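Local coordinates for Low density lipoprotein receptor adapter protein 1 (Rattus norvegicus, PDB 3SO6) that acts as a clathrin-associated sorting adapter for LDL receptor endocytosis, its phosphotyrosine-binding (PID) domain, the part in this chain, recognising the receptor's NPXY internalization motif, at residues A[8-13]-A[100-105]; A[12-17]-A[30-35]; A[24-29]-A[78-83]. One frame throughout, in Å; residues are numbered along the deposited sequence. Where two conformers were deposited one is given.

Interaction 1 of 3, residues A[8-13]-A[100-105]; sequences LKYLGM and ECHAFL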
ATOM      1  N   LEU A   8       5.656  -1.579  10.415  1.00 14.84           N
ATOM      2  CA  LEU A   8       4.471  -2.417  10.401  1.00 14.54           C
ATOM      3  C   LEU A   8       4.899  -3.921  10.291  1.00 14.65           C
ATOM      4  O   LEU A   8       6.092  -4.263  10.316  1.00 15.41           O
ATOM      5  CB  LEU A   8       3.611  -2.044   9.166  1.00 13.90           C
ATOM      6  CG  LEU A   8       3.245  -0.541   9.038  1.00 13.64           C
ATOM      7  CD1 LEU A   8       2.317  -0.425   7.869  1.00 16.16           C
ATOM      8  CD2 LEU A   8       2.590   0.008  10.241  1.00 15.35           C
ATOM      9  N   LYS A   9       3.909  -4.800  10.281  1.00 14.54           N
ATOM     10  CA  LYS A   9       4.145  -6.218  10.055  1.00 13.09           C
ATOM     11  C   LYS A   9       3.491  -6.585   8.735  1.00 13.22           C
ATOM     12  O   LYS A   9       2.385  -6.130   8.452  1.00 15.56           O
ATOM     13  CB  LYS A   9       3.558  -7.036  11.182  1.00 15.41           C
ATOM     14  CG  LYS A   9       4.357  -6.883  12.446  1.00 18.72           C
ATOM     15  CD  LYS A   9       3.682  -7.621  13.591  1.00 26.15           C
ATOM     16  CE  LYS A   9       4.199  -7.250  15.008  1.00 31.01           C
ATOM     17  NZ  LYS A   9       3.706  -8.199  16.039  1.00 37.14           N
ATOM     18  N   TYR A  10       4.185  -7.349   7.863  1.00 13.31           N
ATOM     19  CA  TYR A  10       3.668  -7.711   6.543  1.00 13.57           C
ATOM     20  C   TYR A  10       2.806  -8.954   6.642  1.00 11.90           C
ATOM     21  O   TYR A  10       3.255 -10.001   7.075  1.00 14.78           O
ATOM     22  CB  TYR A  10       4.845  -8.008   5.627  1.00 14.12           C
ATOM     23  CG  TYR A  10       4.379  -8.320   4.198  1.00 14.77           C
ATOM     24  CD1 TYR A  10       3.416  -7.491   3.499  1.00 13.92           C
ATOM     25  CD2 TYR A  10       4.886  -9.426   3.514  1.00 15.61           C
ATOM     26  CE1 TYR A  10       3.078  -7.742   2.194  1.00 16.22           C
ATOM     27  CE2 TYR A  10       4.501  -9.671   2.176  1.00 17.89           C
ATOM     28  CZ  TYR A  10       3.627  -8.846   1.501  1.00 13.51           C
ATOM     29  OH  TYR A  10       3.283  -9.056   0.193  1.00 19.27           O
ATOM     30  N   LEU A  11       1.525  -8.815   6.294  1.00 12.59           N
ATOM     31  CA  LEU A  11       0.646  -9.991   6.297  1.00 12.50           C
ATOM     32  C   LEU A  11       0.797 -10.866   5.057  1.00 12.84           C
ATOM     33  O   LEU A  11       0.720 -12.108   5.171  1.00 16.01           O
ATOM     34  CB  LEU A  11      -0.802  -9.498   6.420  1.00 12.87           C
ATOM     35  CG  LEU A  11      -1.231  -8.932   7.822  1.00 12.06           C
ATOM     36  CD1 LEU A  11      -2.482  -8.021   7.729  1.00 12.46           C
ATOM     37  CD2 LEU A  11      -1.553 -10.093   8.794  1.00 15.25           C
ATOM     38  N   GLY A  12       1.034 -10.266   3.918  1.00 12.83           N
ATOM     39  CA  GLY A  12       1.135 -11.008   2.686  1.00 13.01           C
ATOM     40  C   GLY A  12       0.384 -10.313   1.549  1.00 10.05           C
ATOM     41  O   GLY A  12      -0.035  -9.144   1.665  1.00 11.09           O
ATOM     42  N   MET A  13       0.257 -11.058   0.466  1.00 12.72           N
ATOM     43  CA  MET A  13      -0.352 -10.529  -0.760  1.00 13.73           C
ATOM     44  C   MET A  13      -1.289 -11.540  -1.363  1.00 11.66           C
ATOM     45  O   MET A  13      -1.171 -12.753  -1.144  1.00 15.50           O
ATOM     46  CB  MET A  13       0.734 -10.115  -1.765  1.00 15.76           C
ATOM     47  CG  MET A  13       1.656 -11.206  -2.244  1.00 24.03           C
ATOM     48  SD  MET A  13       2.084 -10.772  -4.052  1.00 39.89           S
ATOM     49  CE  MET A  13       0.222 -10.988  -4.402  1.00 19.25           C
ATOM     50  N   GLU A 100      -1.731  -6.703  -7.601  1.00 15.62           N
ATOM     51  CA  GLU A 100      -1.482  -7.357  -6.330  1.00 15.82           C
ATOM     52  C   GLU A 100      -1.987  -6.480  -5.157  1.00 14.06           C
ATOM     53  O   GLU A 100      -1.668  -5.271  -5.110  1.00 13.94           O
ATOM     54  CB  GLU A 100       0.027  -7.548  -6.061  1.00 17.83           C
ATOM     55  CG  GLU A 100       0.762  -8.284  -7.271  1.00 20.15           C
ATOM     56  CD  GLU A 100       2.280  -8.285  -7.091  1.00 22.36           C
ATOM     57  OE1 GLU A 100       2.853  -7.370  -6.401  1.00 23.36           O
ATOM     58  OE2 GLU A 100       2.949  -9.129  -7.714  1.00 25.63           O
ATOM     59  N   CYS A 101      -2.660  -7.094  -4.170  1.00 12.42           N
ATOM     60  CA  CYS A 101      -2.997  -6.408  -2.951  1.00 11.74           C
ATOM     61  C   CYS A 101      -1.995  -6.864  -1.900  1.00 10.51           C
ATOM     62  O   CYS A 101      -1.867  -8.085  -1.652  1.00 11.90           O
ATOM     63  CB  CYS A 101      -4.456  -6.750  -2.541  1.00 12.43           C
ATOM     64  SG  CYS A 101      -4.931  -5.937  -1.022  1.00 13.96           S
ATOM     65  N   HIS A 102      -1.340  -5.871  -1.289  1.00 10.78           N
ATOM     66  CA  HIS A 102      -0.388  -6.124  -0.226  1.00 10.95           C
ATOM     67  C   HIS A 102      -0.902  -5.539   1.104  1.00 10.49           C
ATOM     68  O   HIS A 102      -1.335  -4.375   1.145  1.00 11.71           O
ATOM     69  CB  HIS A 102       0.980  -5.478  -0.507  1.00 12.84           C
ATOM     70  CG  HIS A 102       1.682  -6.068  -1.695  1.00 13.08           C
ATOM     71  ND1 HIS A 102       2.692  -6.997  -1.588  1.00 17.01           N
ATOM     72  CD2 HIS A 102       1.483  -5.878  -3.028  1.00 17.87           C
ATOM     73  CE1 HIS A 102       3.131  -7.312  -2.796  1.00 16.10           C
ATOM     74  NE2 HIS A 102       2.390  -6.684  -3.697  1.00 18.62           N
ATOM     75  N   ALA A 103      -0.966  -6.378   2.167  1.00  9.80           N
ATOM     76  CA  ALA A 103      -1.583  -5.994   3.412  1.00  9.00           C
ATOM     77  C   ALA A 103      -0.605  -6.004   4.574  1.00  9.09           C
ATOM     78  O   ALA A 103       0.284  -6.871   4.632  1.00 10.75           O
ATOM     79  CB  ALA A 103      -2.792  -6.874   3.713  1.00 11.07           C
ATOM     80  N   PHE A 104      -0.784  -5.017   5.474  1.00  9.50           N
ATOM     81  CA  PHE A 104       0.103  -4.821   6.583  1.00  9.98           C
ATOM     82  C   PHE A 104      -0.709  -4.678   7.851  1.00  9.23           C
ATOM     83  O   PHE A 104      -1.747  -3.981   7.901  1.00 10.68           O
ATOM     84  CB  PHE A 104       0.922  -3.516   6.374  1.00  9.42           C
ATOM     85  CG  PHE A 104       1.694  -3.539   5.080  1.00 11.39           C
ATOM     86  CD1 PHE A 104       1.072  -3.256   3.866  1.00 12.81           C
ATOM     87  CD2 PHE A 104       3.084  -3.934   5.082  1.00 11.54           C
ATOM     88  CE1 PHE A 104       1.824  -3.355   2.665  1.00 11.92           C
ATOM     89  CE2 PHE A 104       3.796  -4.018   3.879  1.00 14.04           C
ATOM     90  CZ  PHE A 104       3.132  -3.752   2.690  1.00 13.62           C
ATOM     91  N   LEU A 105      -0.232  -5.315   8.916  1.00 11.01           N
ATOM     92  CA  LEU A 105      -0.895  -5.266  10.205  1.00 11.43           C
ATOM     93  C   LEU A 105      -0.234  -4.141  11.046  1.00 12.76           C
ATOM     94  O   LEU A 105       1.020  -4.072  11.163  1.00 13.45           O
ATOM     95  CB  LEU A 105      -0.678  -6.577  10.933  1.00 12.01           C
ATOM     96  CG  LEU A 105      -1.352  -6.630  12.299  1.00 14.25           C
ATOM     97  CD1 LEU A 105      -2.882  -6.709  12.236  1.00 14.01           C
ATOM     98  CD2 LEU A 105      -0.920  -7.945  13.002  1.00 17.05           C
TER
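A classic beta bulge interrupts the antiparallel pairing of 8-13 with 100-105, two neighbouring strands of the PTB-domain sheet. Leu11 and Gly12 together face Ala103. Lys9 and Leu105 form a hydrogen-bonded pair, with Leu105 N to Lys9 O at 2.8 Å. At the bulge Leu11 N reaches Ala103 O at 2.8 Å, and the donor is tilted 26° from the carbonyl plane. Ala103 N then bonds to Gly12 O at 3.0 Å.

Tyr10, Met13, His102 and Phe104 share one face of the sheet. Tyr10 CG lies anti to the backbone N (chi1 -177°), which lays the ring along the strands toward His102. Its OH meets the edge of the imidazole, 2.8 Å from His102 ND1. On the way the Tyr10 ring passes Phe104 obliquely; Tyr10 CD1 comes within 3.5 Å of Phe104 CE2. Met13 CB covers one face of the imidazole, 3.9 Å from the His102 ring centroid, and Tyr89 also meets that ring. On the other side of the sheet Leu11 packs its CG on Leu105 CB.

His102 NE2 donates to Glu100 OE1 at 2.8 Å, within its ring plane but from above the carboxylate plane. Both imidazole nitrogens are therefore engaged, which fixes the ring's rotation. The Glu100 carboxylate probably polarises the imidazole through the NE2 hydrogen bond.

Interaction 2 of 3, residues A[12-17]-A[30-35]; sequences GMTLVE and KRIVAT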
ATOM      1  N   GLY A  12       1.034 -10.266   3.918  1.00 12.83           N
ATOM      2  CA  GLY A  12       1.135 -11.008   2.686  1.00 13.01           C
ATOM      3  C   GLY A  12       0.384 -10.313   1.549  1.00 10.05           C
ATOM      4  O   GLY A  12      -0.035  -9.144   1.665  1.00 11.09           O
ATOM      5  N   MET A  13       0.257 -11.058   0.466  1.00 12.72           N
ATOM      6  CA  MET A  13      -0.352 -10.529  -0.760  1.00 13.73           C
ATOM      7  C   MET A  13      -1.289 -11.540  -1.363  1.00 11.66           C
ATOM      8  O   MET A  13      -1.171 -12.753  -1.144  1.00 15.50           O
ATOM      9  CB  MET A  13       0.734 -10.115  -1.765  1.00 15.76           C
ATOM     10  CG  MET A  13       1.656 -11.206  -2.244  1.00 24.03           C
ATOM     11  SD  MET A  13       2.084 -10.772  -4.052  1.00 39.89           S
ATOM     12  CE  MET A  13       0.222 -10.988  -4.402  1.00 19.25           C
ATOM     13  N   THR A  14      -2.195 -11.008  -2.144  1.00 12.90           N
ATOM     14  CA  THR A  14      -3.052 -11.825  -3.008  1.00 12.48           C
ATOM     15  C   THR A  14      -3.325 -11.080  -4.286  1.00 12.33           C
ATOM     16  O   THR A  14      -3.336  -9.838  -4.294  1.00 14.36           O
ATOM     17  CB  THR A  14      -4.361 -12.149  -2.225  1.00 14.68           C
ATOM     18  OG1 THR A  14      -5.081 -13.156  -2.942  1.00 17.56           O
ATOM     19  CG2 THR A  14      -5.214 -10.909  -2.032  1.00 14.49           C
ATOM     20  N   LEU A  15      -3.577 -11.759  -5.384  1.00 14.78           N
ATOM     21  CA  LEU A  15      -3.951 -11.096  -6.672  1.00 14.86           C
ATOM     22  C   LEU A  15      -5.388 -10.586  -6.593  1.00 14.32           C
ATOM     23  O   LEU A  15      -6.261 -11.160  -5.891  1.00 17.52           O
ATOM     24  CB  LEU A  15      -3.784 -12.064  -7.880  1.00 17.47           C
ATOM     25  CG  LEU A  15      -2.277 -12.332  -8.172  1.00 22.15           C
ATOM     26  CD1 LEU A  15      -2.041 -13.108  -9.463  1.00 20.35           C
ATOM     27  CD2 LEU A  15      -1.387 -11.135  -8.258  1.00 23.67           C
ATOM     28  N   VAL A  16      -5.668  -9.494  -7.281  1.00 13.40           N
ATOM     29  CA  VAL A  16      -7.027  -8.994  -7.425  1.00 14.51           C
ATOM     30  C   VAL A  16      -7.302  -8.825  -8.916  1.00 12.15           C
ATOM     31  O   VAL A  16      -6.366  -8.648  -9.717  1.00 14.59           O
ATOM     32  CB  VAL A  16      -7.235  -7.652  -6.668  1.00 13.72           C
ATOM     33  CG1 VAL A  16      -7.139  -7.909  -5.130  1.00 15.44           C
ATOM     34  CG2 VAL A  16      -6.249  -6.566  -7.111  1.00 15.84           C
ATOM     35  N   GLU A  17      -8.573  -8.792  -9.274  1.00 14.58           N
ATOM     36  CA  GLU A  17      -8.831  -8.776 -10.720  0.50 15.48           C
ATOM     37  C   GLU A  17      -9.092  -7.395 -11.321  1.00 15.63           C
ATOM     38  O   GLU A  17      -9.064  -7.279 -12.572  1.00 16.52           O
ATOM     39  CB  GLU A  17      -9.923  -9.797 -11.113  0.50 16.22           C
ATOM     40  CG  GLU A  17      -9.520 -11.287 -10.809  0.50 20.63           C
ATOM     41  CD  GLU A  17      -8.175 -11.716 -11.457  0.50 27.16           C
ATOM     42  OE1 GLU A  17      -8.070 -11.697 -12.702  0.50 27.63           O
ATOM     43  OE2 GLU A  17      -7.225 -12.089 -10.705  0.50 31.74           O
ATOM     44  N   LYS A  30      -9.423 -10.070   3.551  1.00 10.57           N
ATOM     45  CA  LYS A  30      -9.937 -11.234   4.246  1.00 12.13           C
ATOM     46  C   LYS A  30      -9.066 -12.465   3.938  1.00 11.55           C
ATOM     47  O   LYS A  30      -8.729 -13.253   4.837  1.00 12.73           O
ATOM     48  CB  LYS A  30     -11.446 -11.449   3.838  1.00 14.22           C
ATOM     49  CG  LYS A  30     -12.092 -12.724   4.339  1.00 19.48           C
ATOM     50  CD  LYS A  30     -13.532 -12.984   3.736  1.00 26.38           C
ATOM     51  CE  LYS A  30     -14.436 -13.897   4.614  1.00 32.26           C
ATOM     52  NZ  LYS A  30     -14.798 -13.162   5.930  1.00 33.59           N
ATOM     53  N   ARG A  31      -8.701 -12.652   2.663  1.00 12.00           N
ATOM     54  CA  ARG A  31      -7.932 -13.799   2.266  1.00 13.17           C
ATOM     55  C   ARG A  31      -6.551 -13.748   2.868  1.00 11.36           C
ATOM     56  O   ARG A  31      -6.043 -14.797   3.362  1.00 12.54           O
ATOM     57  CB  ARG A  31      -7.716 -13.767   0.709  1.00 15.87           C
ATOM     58  CG  ARG A  31      -8.863 -14.144  -0.182  1.00 21.48           C
ATOM     59  CD  ARG A  31      -8.452 -14.451  -1.615  1.00 22.74           C
ATOM     60  NE  ARG A  31      -8.014 -13.279  -2.394  1.00 20.30           N
ATOM     61  CZ  ARG A  31      -8.829 -12.360  -2.960  1.00 17.46           C
ATOM     62  NH1 ARG A  31     -10.119 -12.321  -2.693  1.00 20.61           N
ATOM     63  NH2 ARG A  31      -8.345 -11.422  -3.755  1.00 20.16           N
ATOM     64  N   ILE A  32      -5.891 -12.574   2.779  1.00 10.37           N
ATOM     65  CA  ILE A  32      -4.517 -12.491   3.244  1.00 10.83           C
ATOM     66  C   ILE A  32      -4.501 -12.719   4.760  1.00  9.94           C
ATOM     67  O   ILE A  32      -3.606 -13.405   5.255  1.00 10.83           O
ATOM     68  CB  ILE A  32      -3.976 -11.058   2.904  1.00  9.91           C
ATOM     69  CG1 ILE A  32      -3.819 -10.867   1.388  1.00 11.83           C
ATOM     70  CG2 ILE A  32      -2.661 -10.825   3.623  1.00 12.47           C
ATOM     71  CD1 ILE A  32      -3.636  -9.384   1.016  1.00 12.30           C
ATOM     72  N   VAL A  33      -5.395 -12.105   5.492  1.00 10.18           N
ATOM     73  CA  VAL A  33      -5.410 -12.297   6.961  1.00 10.96           C
ATOM     74  C   VAL A  33      -5.631 -13.780   7.331  1.00  9.43           C
ATOM     75  O   VAL A  33      -4.963 -14.298   8.201  1.00 10.46           O
ATOM     76  CB  VAL A  33      -6.508 -11.392   7.631  1.00 10.46           C
ATOM     77  CG1 VAL A  33      -6.742 -11.797   9.010  1.00 12.97           C
ATOM     78  CG2 VAL A  33      -6.100  -9.924   7.547  1.00 13.22           C
ATOM     79  N   ALA A  34      -6.555 -14.465   6.651  1.00 10.56           N
ATOM     80  CA  ALA A  34      -6.848 -15.874   7.003  1.00 11.07           C
ATOM     81  C   ALA A  34      -5.569 -16.703   6.710  1.00  9.76           C
ATOM     82  O   ALA A  34      -5.210 -17.578   7.519  1.00 11.92           O
ATOM     83  CB  ALA A  34      -8.083 -16.352   6.233  1.00 12.71           C
ATOM     84  N   THR A  35      -4.906 -16.433   5.590  1.00 10.83           N
ATOM     85  CA  THR A  35      -3.633 -17.198   5.267  1.00 13.00           C
ATOM     86  C   THR A  35      -2.566 -16.940   6.301  1.00 11.58           C
ATOM     87  O   THR A  35      -1.920 -17.863   6.772  1.00 14.77           O
ATOM     88  CB  THR A  35      -3.140 -16.844   3.824  1.00 13.25           C
ATOM     89  OG1 THR A  35      -4.232 -17.212   2.949  1.00 17.17           O
ATOM     90  CG2 THR A  35      -1.837 -17.533   3.490  1.00 16.60           C
TER
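Side-chain torsions bring Arg31 and Thr14 together. The Arg31 chain leaves the helix with CG anti to its carbonyl carbon and then bends at chi3 (-70°), so that its guanidinium turns to the strand. Thr14 holds OG1 opposite its own backbone N (chi1 -169°), which presents the hydroxyl to the arginine and leaves CG2 for the helix surface.

The two side chains cross at about a right angle. Arg31 NE donates to Thr14 OG1 at 3.0 Å. The bond is almost straight, 171° at the hydrogen, and the oxygen lies in the guanidinium plane. Arg31 NH2 goes one residue further along the strand, to Leu15 O at 3.0 Å. This second bond is clearly more bent, and Leu15 O is tilted from the guanidinium plane. The guanidinium thus grips a side-chain hydroxyl and a main-chain carbonyl with two different nitrogens, which limits its rotation. Val16 CG1 lies at the guanidinium edge, 4.0 Å from Arg31 NH2.

Next to the polar pair, toward Gly12, the contact is apolar. Ile32 lies over the strand backbone with its two branches spread. Its CG1 packs on Thr14 CG2 at 3.7 Å, and its CD1 comes as near to Gly12 O. Ile32 CG2 rests on the Gly12 backbone, 3.7 Å from Gly12 C. Gly12 brings only its backbone to Ile32; their CA atoms are 5.9 Å apart.

The segment axes approach to 7.8 Å and run roughly antiparallel. This is helix-on-sheet packing: in the PTB domain, helix 22-38 follows strand 4-16 in the chain and folds back across its end.

Interaction 3 of 3, residues A[24-29]-A[78-83]; sequences LSAAAV and TADKMH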
ATOM      1  N   LEU A  24     -13.048  -5.136  -3.700  1.00 12.43           N
ATOM      2  CA  LEU A  24     -11.864  -5.887  -4.037  1.00 14.49           C
ATOM      3  C   LEU A  24     -10.951  -5.961  -2.848  1.00 12.29           C
ATOM      4  O   LEU A  24     -10.420  -7.042  -2.521  1.00 12.19           O
ATOM      5  CB  LEU A  24     -11.069  -5.196  -5.222  1.00 18.14           C
ATOM      6  CG  LEU A  24     -11.758  -5.225  -6.558  1.00 18.73           C
ATOM      7  CD1 LEU A  24     -11.614  -3.914  -7.360  1.00 22.79           C
ATOM      8  CD2 LEU A  24     -11.325  -6.444  -7.339  1.00 20.00           C
ATOM      9  N   SER A  25     -10.681  -4.796  -2.246  1.00 12.51           N
ATOM     10  CA  SER A  25      -9.729  -4.777  -1.146  1.00 11.32           C
ATOM     11  C   SER A  25     -10.263  -5.530   0.061  1.00 10.61           C
ATOM     12  O   SER A  25      -9.477  -6.169   0.758  1.00 11.79           O
ATOM     13  CB  SER A  25      -9.309  -3.352  -0.783  1.00 11.91           C
ATOM     14  OG  SER A  25     -10.370  -2.564  -0.337  1.00 12.77           O
ATOM     15  N   ALA A  26     -11.558  -5.383   0.342  1.00  9.94           N
ATOM     16  CA  ALA A  26     -12.112  -6.083   1.503  1.00 10.21           C
ATOM     17  C   ALA A  26     -11.902  -7.575   1.352  1.00 10.63           C
ATOM     18  O   ALA A  26     -11.526  -8.250   2.302  1.00 11.78           O
ATOM     19  CB  ALA A  26     -13.582  -5.756   1.712  1.00 11.85           C
ATOM     20  N   ALA A  27     -12.202  -8.131   0.158  1.00 10.85           N
ATOM     21  CA  ALA A  27     -12.064  -9.580  -0.019  1.00 11.15           C
ATOM     22  C   ALA A  27     -10.631  -9.996   0.004  1.00 10.00           C
ATOM     23  O   ALA A  27     -10.271 -11.052   0.541  1.00 11.38           O
ATOM     24  CB  ALA A  27     -12.757 -10.028  -1.299  1.00 11.91           C
ATOM     25  N   ALA A  28      -9.736  -9.153  -0.519  1.00 10.59           N
ATOM     26  CA  ALA A  28      -8.307  -9.487  -0.579  1.00 10.58           C
ATOM     27  C   ALA A  28      -7.777  -9.547   0.865  1.00 10.18           C
ATOM     28  O   ALA A  28      -7.005 -10.437   1.188  1.00 11.16           O
ATOM     29  CB  ALA A  28      -7.510  -8.467  -1.357  1.00 11.66           C
ATOM     30  N   VAL A  29      -8.100  -8.527   1.642  1.00  9.78           N
ATOM     31  CA  VAL A  29      -7.599  -8.457   3.003  1.00  9.16           C
ATOM     32  C   VAL A  29      -8.151  -9.675   3.760  1.00 10.35           C
ATOM     33  O   VAL A  29      -7.414 -10.274   4.556  1.00 10.85           O
ATOM     34  CB  VAL A  29      -7.984  -7.120   3.718  1.00  9.80           C
ATOM     35  CG1 VAL A  29      -7.785  -7.222   5.287  1.00 10.81           C
ATOM     36  CG2 VAL A  29      -7.170  -5.972   3.133  1.00 11.52           C
ATOM     37  N   THR A  78      -6.259   1.422   1.410  1.00  8.79           N
ATOM     38  CA  THR A  78      -7.369   1.230   2.354  1.00  9.09           C
ATOM     39  C   THR A  78      -6.914   1.026   3.796  1.00  8.06           C
ATOM     40  O   THR A  78      -5.933   0.327   4.012  1.00  9.60           O
ATOM     41  CB  THR A  78      -8.239   0.016   1.891  1.00 10.40           C
ATOM     42  OG1 THR A  78      -9.321  -0.189   2.780  1.00 13.28           O
ATOM     43  CG2 THR A  78      -7.437  -1.324   1.850  1.00 13.80           C
ATOM     44  N   ALA A  79      -7.672   1.595   4.732  1.00 10.10           N
ATOM     45  CA  ALA A  79      -7.687   1.127   6.074  1.00 10.61           C
ATOM     46  C   ALA A  79      -8.943   0.221   6.112  1.00 10.62           C
ATOM     47  O   ALA A  79     -10.080   0.730   5.972  1.00 12.88           O
ATOM     48  CB  ALA A  79      -7.790   2.276   7.035  1.00 11.57           C
ATOM     49  N   ASP A  80      -8.758  -1.084   6.228  1.00 11.67           N
ATOM     50  CA  ASP A  80      -9.909  -2.041   6.027  1.00 12.59           C
ATOM     51  C   ASP A  80     -11.014  -1.861   7.070  1.00 12.67           C
ATOM     52  O   ASP A  80     -10.743  -1.531   8.230  1.00 13.40           O
ATOM     53  CB  ASP A  80      -9.324  -3.481   6.064  1.00 11.92           C
ATOM     54  CG  ASP A  80     -10.295  -4.499   5.562  1.00 13.25           C
ATOM     55  OD1 ASP A  80     -10.658  -4.434   4.387  1.00 13.88           O
ATOM     56  OD2 ASP A  80     -10.697  -5.392   6.345  1.00 14.08           O
ATOM     57  N   LYS A  81     -12.271  -2.046   6.639  1.00 12.55           N
ATOM     58  CA  LYS A  81     -13.396  -1.935   7.598  1.00 13.93           C
ATOM     59  C   LYS A  81     -13.454  -3.100   8.563  1.00 15.11           C
ATOM     60  O   LYS A  81     -13.518  -2.900   9.783  1.00 16.66           O
ATOM     61  CB  LYS A  81     -14.708  -1.900   6.823  1.00 15.95           C
ATOM     62  CG  LYS A  81     -15.948  -1.693   7.711  1.00 18.41           C
ATOM     63  CD  LYS A  81     -17.225  -1.728   6.850  1.00 23.47           C
ATOM     64  CE  LYS A  81     -18.457  -1.727   7.750  1.00 28.98           C
ATOM     65  NZ  LYS A  81     -19.704  -1.932   6.904  1.00 35.06           N
ATOM     66  N   MET A  82     -13.501  -4.334   8.054  0.50 14.29           N
ATOM     67  CA  MET A  82     -13.647  -5.490   8.933  0.50 14.68           C
ATOM     68  C   MET A  82     -12.392  -5.674   9.785  0.50 13.33           C
ATOM     69  O   MET A  82     -12.471  -5.855  11.011  0.50 13.50           O
ATOM     70  CB  MET A  82     -13.902  -6.745   8.092  0.50 16.99           C
ATOM     71  CG  MET A  82     -13.808  -8.031   8.886  0.50 18.44           C
ATOM     72  SD  MET A  82     -14.705  -9.380   8.150  0.50 27.22           S
ATOM     73  CE  MET A  82     -16.331  -8.789   8.535  0.50 21.17           C
ATOM     74  N   HIS A  83     -11.235  -5.697   9.142  1.00 12.56           N
ATOM     75  CA  HIS A  83      -9.958  -6.012   9.837  1.00 11.61           C
ATOM     76  C   HIS A  83      -9.308  -4.657  10.047  1.00 11.76           C
ATOM     77  O   HIS A  83      -8.463  -4.212   9.242  1.00 11.48           O
ATOM     78  CB  HIS A  83      -9.113  -6.942   8.974  1.00 12.82           C
ATOM     79  CG  HIS A  83      -9.733  -8.285   8.806  1.00 14.01           C
ATOM     80  ND1 HIS A  83      -9.722  -9.240   9.822  1.00 18.91           N
ATOM     81  CD2 HIS A  83     -10.398  -8.851   7.760  1.00 18.32           C
ATOM     82  CE1 HIS A  83     -10.362 -10.329   9.402  1.00 19.31           C
ATOM     83  NE2 HIS A  83     -10.832 -10.092   8.186  1.00 19.23           N
TER
HETATM   84  O   HOH W   1     -10.671  -2.649   2.398  1.00 14.56           O
HETATM   85  O   HOH W   2     -12.020  -7.364   4.925  1.00 17.47           O
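Val29 and Asp80 approach each other from opposite directions, one from the helix and one from the loop after strand 74-79. Val29 CG1 touches the carboxylate, 3.6 Å from Asp80 OD2, while Val29 CB lies nearer OD1. Asp80 CG is anti to the backbone N (chi1 -167°), which carries the carboxylate toward the helix. There Asp80 OD1 also lies 3.6 Å from Ala26 CA.

No direct hydrogen bond joins the two segments. Two waters bridge them. Water 1 sits between three side chains: it donates to Asp80 OD1 at 2.7 Å and to Thr78 OG1, and it is hydrogen-bonded to Ser25 OG at 2.8 Å. Water 2 donates to Asp80 OD2 and to the main-chain Ala26 O, each at 2.8 Å. Both carboxylate oxygens are thus linked to the helix through water.

Asp80 OD2 has a further partner in its own loop. His83 N donates to it at 2.9 Å, meeting it on the anti side and 20° out of the carboxylate plane. This is an Asx motif, and it ties down the turn 80-83. The buried carboxylate therefore receives hydrogen bonds at both oxygens, which would favour its charged form.

Apolar contacts flank the carboxylate. His83 lies beside Val29, with Val29 CG1 3.9 Å from His83 CB. Ser25 CB packs on Thr78 CG2.

Thr78 OG1 also bonds to a polar side chain of the bound peptide, and Thr78 and Ala79 pair with a peptide strand that extends the sheet. The contact sets helix 22-38 behind the peptide-binding edge strand 74-79; strand 86-92 adjoins it, where Val86 and Ala88 pack on Val29.

Overall arrangement
From the N terminus, strand 4-16 supplies the first segments of interactions 1 and 2, which share Gly12 and Met13. Interaction 2 closes a short loop, returning helix 22-38 to the strand just before it. The same helix then starts interaction 3, which closes a longer loop at the end of strand 74-79; the segments of interactions 2 and 3 alternate along the chain, so these loops cross. Interaction 1 closes the longest loop, at strand 99-105, and interaction 3 falls within it. Ala28 touches Thr14, Val16 and Cys101, so the helix bridges all three contacts. Together they tie the central strands, the helix and the peptide-binding edge into one PTB domain.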